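Long-range contact in glycoside hydrolase family 43 (Halothermothrix orenii, PDB 4QQS), which is a glycosidase with alpha-L-arabinofuranosidase activity, probably acting in the breakdown of xylan and related plant polysaccharides: residues G38-E43 / W50-L55. Residues are numbered along the deposited sequence; the frame is centred on the assembly and turned at random.
Sequences GFKVWE and WELKGL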
ATOM      1  N   GLY A  38     -10.331  -2.177  12.908  1.00  9.44           N
ATOM      2  CA  GLY A  38     -10.258  -3.037  11.745  1.00  9.02           C
ATOM      3  C   GLY A  38     -10.311  -2.244  10.458  1.00  8.26           C
ATOM      4  O   GLY A  38      -9.929  -1.077  10.416  1.00  9.30           O
ATOM      5  N   PHE A  39     -10.778  -2.890   9.397  1.00  7.86           N
ATOM      6  CA  PHE A  39     -10.695  -2.326   8.059  1.00  7.67           C
ATOM      7  C   PHE A  39     -11.994  -2.439   7.312  1.00  7.91           C
ATOM      8  O   PHE A  39     -12.538  -3.535   7.153  1.00  8.70           O
ATOM      9  CB  PHE A  39      -9.572  -3.002   7.257  1.00  8.01           C
ATOM     10  CG  PHE A  39      -8.266  -2.987   7.984  1.00  7.53           C
ATOM     11  CD1 PHE A  39      -7.536  -1.815   8.072  1.00  7.50           C
ATOM     12  CD2 PHE A  39      -7.797  -4.119   8.623  1.00  8.25           C
ATOM     13  CE1 PHE A  39      -6.367  -1.773   8.794  1.00  7.90           C
ATOM     14  CE2 PHE A  39      -6.627  -4.088   9.358  1.00  8.23           C
ATOM     15  CZ  PHE A  39      -5.909  -2.913   9.441  1.00  8.05           C
ATOM     16  N   LYS A  40     -12.447  -1.294   6.817  1.00  8.03           N
ATOM     17  CA  LYS A  40     -13.565  -1.224   5.902  1.00  8.22           C
ATOM     18  C   LYS A  40     -13.170  -1.700   4.512  1.00  7.85           C
ATOM     19  O   LYS A  40     -12.006  -1.639   4.101  1.00  8.45           O
ATOM     20  CB  LYS A  40     -14.077   0.213   5.815  1.00  9.18           C
ATOM     21  CG  LYS A  40     -14.754   0.693   7.087  1.00 10.67           C
ATOM     22  CD  LYS A  40     -15.128   2.157   7.037  1.00 12.11           C
ATOM     23  CE  LYS A  40     -16.028   2.521   8.208  1.00 15.17           C
ATOM     24  NZ  LYS A  40     -16.244   3.982   8.344  1.00 16.48           N
ATOM     25  N   VAL A  41     -14.183  -2.164   3.794  1.00  8.01           N
ATOM     26  CA  VAL A  41     -14.086  -2.535   2.391  1.00  8.56           C
ATOM     27  C   VAL A  41     -15.184  -1.815   1.607  1.00  8.40           C
ATOM     28  O   VAL A  41     -16.310  -1.677   2.085  1.00  8.83           O
ATOM     29  CB  VAL A  41     -14.143  -4.073   2.192  1.00  8.90           C
ATOM     30  CG1 VAL A  41     -15.432  -4.668   2.748  1.00  9.40           C
ATOM     31  CG2 VAL A  41     -13.919  -4.449   0.731  1.00  9.69           C
ATOM     32  N   TRP A  42     -14.813  -1.338   0.420  1.00  8.34           N
ATOM     33  CA  TRP A  42     -15.731  -0.736  -0.532  1.00  8.30           C
ATOM     34  C   TRP A  42     -15.660  -1.553  -1.821  1.00  8.59           C
ATOM     35  O   TRP A  42     -14.612  -2.113  -2.165  1.00  9.55           O
ATOM     36  CB  TRP A  42     -15.349   0.710  -0.843  1.00  9.10           C
ATOM     37  CG  TRP A  42     -15.384   1.691   0.293  1.00  8.70           C
ATOM     38  CD1 TRP A  42     -16.332   2.650   0.496  1.00  9.23           C
ATOM     39  CD2 TRP A  42     -14.429   1.848   1.361  1.00  8.69           C
ATOM     40  NE1 TRP A  42     -16.028   3.395   1.605  1.00  9.13           N
ATOM     41  CE2 TRP A  42     -14.868   2.928   2.157  1.00  8.78           C
ATOM     42  CE3 TRP A  42     -13.234   1.204   1.707  1.00  9.03           C
ATOM     43  CZ2 TRP A  42     -14.174   3.367   3.278  1.00  9.28           C
ATOM     44  CZ3 TRP A  42     -12.546   1.653   2.823  1.00  9.76           C
ATOM     45  CH2 TRP A  42     -13.017   2.719   3.589  1.00  9.66           C
ATOM     46  N   GLU A  43     -16.769  -1.591  -2.550  1.00  9.10           N
ATOM     47  CA  GLU A  43     -16.841  -2.340  -3.791  1.00  9.81           C
ATOM     48  C   GLU A  43     -17.188  -1.420  -4.961  1.00  9.59           C
ATOM     49  O   GLU A  43     -17.952  -0.456  -4.804  1.00 10.37           O
ATOM     50  CB  GLU A  43     -17.886  -3.447  -3.669  1.00 10.96           C
ATOM     51  CG  GLU A  43     -17.895  -4.405  -4.842  1.00 13.45           C
ATOM     52  CD  GLU A  43     -18.986  -5.449  -4.751  1.00 15.73           C
ATOM     53  OE1 GLU A  43     -19.195  -5.999  -3.657  1.00 15.60           O
ATOM     54  OE2 GLU A  43     -19.634  -5.721  -5.783  1.00 18.33           O
ATOM     55  N   TRP A  50     -18.183   3.841  -5.963  1.00 12.42           N
ATOM     56  CA  TRP A  50     -17.807   3.008  -4.820  1.00 11.93           C
ATOM     57  C   TRP A  50     -18.913   2.946  -3.787  1.00 12.00           C
ATOM     58  O   TRP A  50     -19.558   3.961  -3.493  1.00 13.19           O
ATOM     59  CB  TRP A  50     -16.547   3.549  -4.138  1.00 11.67           C
ATOM     60  CG  TRP A  50     -15.343   3.424  -5.004  1.00 10.86           C
ATOM     61  CD1 TRP A  50     -14.846   4.368  -5.847  1.00 11.75           C
ATOM     62  CD2 TRP A  50     -14.488   2.274  -5.131  1.00 10.53           C
ATOM     63  NE1 TRP A  50     -13.736   3.884  -6.494  1.00 11.37           N
ATOM     64  CE2 TRP A  50     -13.501   2.599  -6.073  1.00 10.82           C
ATOM     65  CE3 TRP A  50     -14.473   1.000  -4.554  1.00 10.14           C
ATOM     66  CZ2 TRP A  50     -12.492   1.706  -6.434  1.00 10.73           C
ATOM     67  CZ3 TRP A  50     -13.498   0.111  -4.928  1.00 10.34           C
ATOM     68  CH2 TRP A  50     -12.516   0.466  -5.863  1.00 10.39           C
ATOM     69  N   GLU A  51     -19.118   1.747  -3.236  1.00 10.76           N
ATOM     70  CA  GLU A  51     -20.118   1.542  -2.195  0.57 11.03           C
ATOM     71  C   GLU A  51     -19.462   0.887  -0.976  1.00 10.31           C
ATOM     72  O   GLU A  51     -18.765  -0.122  -1.089  1.00 11.04           O
ATOM     73  CB  GLU A  51     -21.320   0.757  -2.719  0.57 11.89           C
ATOM     74  CG  GLU A  51     -21.014  -0.622  -3.195  0.57 12.39           C
ATOM     75  CD  GLU A  51     -22.234  -1.355  -3.724  0.57 13.57           C
ATOM     76  OE1 GLU A  51     -23.380  -1.020  -3.342  0.57 13.92           O
ATOM     77  OE2 GLU A  51     -22.037  -2.283  -4.527  0.57 14.47           O
ATOM     78  N   LEU A  52     -19.683   1.477   0.187  1.00 10.08           N
ATOM     79  CA  LEU A  52     -19.158   0.945   1.433  1.00  9.53           C
ATOM     80  C   LEU A  52     -19.880  -0.348   1.795  1.00 10.18           C
ATOM     81  O   LEU A  52     -21.104  -0.395   1.777  1.00 10.82           O
ATOM     82  CB  LEU A  52     -19.356   1.996   2.519  1.00 10.09           C
ATOM     83  CG  LEU A  52     -18.983   1.589   3.940  1.00 10.84           C
ATOM     84  CD1 LEU A  52     -17.514   1.172   4.052  1.00  9.99           C
ATOM     85  CD2 LEU A  52     -19.296   2.721   4.915  1.00 12.43           C
ATOM     86  N   LYS A  53     -19.116  -1.387   2.140  1.00 10.37           N
ATOM     87  CA  LYS A  53     -19.655  -2.710   2.447  1.00 11.42           C
ATOM     88  C   LYS A  53     -19.249  -3.248   3.820  1.00 12.28           C
ATOM     89  O   LYS A  53     -19.286  -4.456   4.042  1.00 15.36           O
ATOM     90  CB  LYS A  53     -19.266  -3.721   1.364  1.00 14.94           C
ATOM     91  CG  LYS A  53     -19.743  -3.345  -0.037  1.00 18.44           C
ATOM     92  CD  LYS A  53     -20.582  -4.456  -0.670  1.00 19.00           C
ATOM     93  CE  LYS A  53     -21.272  -4.017  -1.949  1.00 19.38           C
ATOM     94  NZ  LYS A  53     -21.652  -5.175  -2.822  1.00 20.22           N
ATOM     95  N   GLY A  54     -18.892  -2.356   4.737  1.00 11.24           N
ATOM     96  CA  GLY A  54     -18.671  -2.733   6.123  1.00 11.18           C
ATOM     97  C   GLY A  54     -17.247  -3.142   6.442  1.00 10.15           C
ATOM     98  O   GLY A  54     -16.324  -2.916   5.661  1.00  9.99           O
ATOM     99  N   LEU A  55     -17.063  -3.739   7.617  1.00  9.87           N
ATOM    100  CA  LEU A  55     -15.734  -4.173   8.044  1.00  9.31           C
ATOM    101  C   LEU A  55     -15.409  -5.548   7.479  1.00  9.41           C
ATOM    102  O   LEU A  55     -15.992  -6.557   7.880  1.00 11.27           O
ATOM    103  CB  LEU A  55     -15.610  -4.203   9.572  1.00 10.37           C
ATOM    104  CG  LEU A  55     -15.683  -2.866  10.310  1.00 11.28           C
ATOM    105  CD1 LEU A  55     -15.606  -3.086  11.816  1.00 12.61           C
ATOM    106  CD2 LEU A  55     -14.597  -1.910   9.865  1.00 12.45           C
TER
HETATM  107  O   HOH W   1     -20.420  -1.544  -6.489  1.00 26.72           O
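Lys53 slants across the side chain of Glu43, its ammonium NZ 2.7 Å from Glu43 OE1 and well above the carboxylate plane, about 62° out of it. A bend at chi2 (-125°) turns the lysine back toward the neighbouring strand, laying CE against Glu43 CB at 3.8 Å. Glu43 comes to meet it fully extended, and its other oxygen, OE2, pairs with Arg26, so the buried carboxylate has a cation for each oxygen. In the modelled conformer of Glu51, one of two, OE2 comes within a longer salt-bridge distance of Lys53 NZ, a less certain link. A methionine in place of Lys53 would probably leave Glu43 OE1 without its cation, with Arg26 on OE2 as the carboxylate's remaining salt-bridge partner among those described. On the sheet face that carries Trp42 and Leu52, the contact is apolar. Leu52 CD1 sits over one face of the Trp42 indole in a CH-pi contact, 3.8 Å from the centroid of the five-membered ring and 20° off its normal. The two strands form the outer antiparallel hairpin of a four-stranded blade in the five-bladed beta-propeller, 51-58 being the blade's outermost strand and 26-32 flanking 38-44 on its inner side. Glu43 and Glu51 exchange a reciprocal pair of backbone hydrogen bonds. Further along, Val41 faces two residues at once, its N bonded to Gly54 O and its O to Lys53 N, which makes the beta bulge that shifts the register by one between Trp42-Leu52 and Lys40-Leu55. Gly54 adopts a backbone shape in which any side chain would collide with the carbonyl of Lys53. Beyond the bulge, Leu55 swings CD2 back to within 3.8 Å of Lys40 CG.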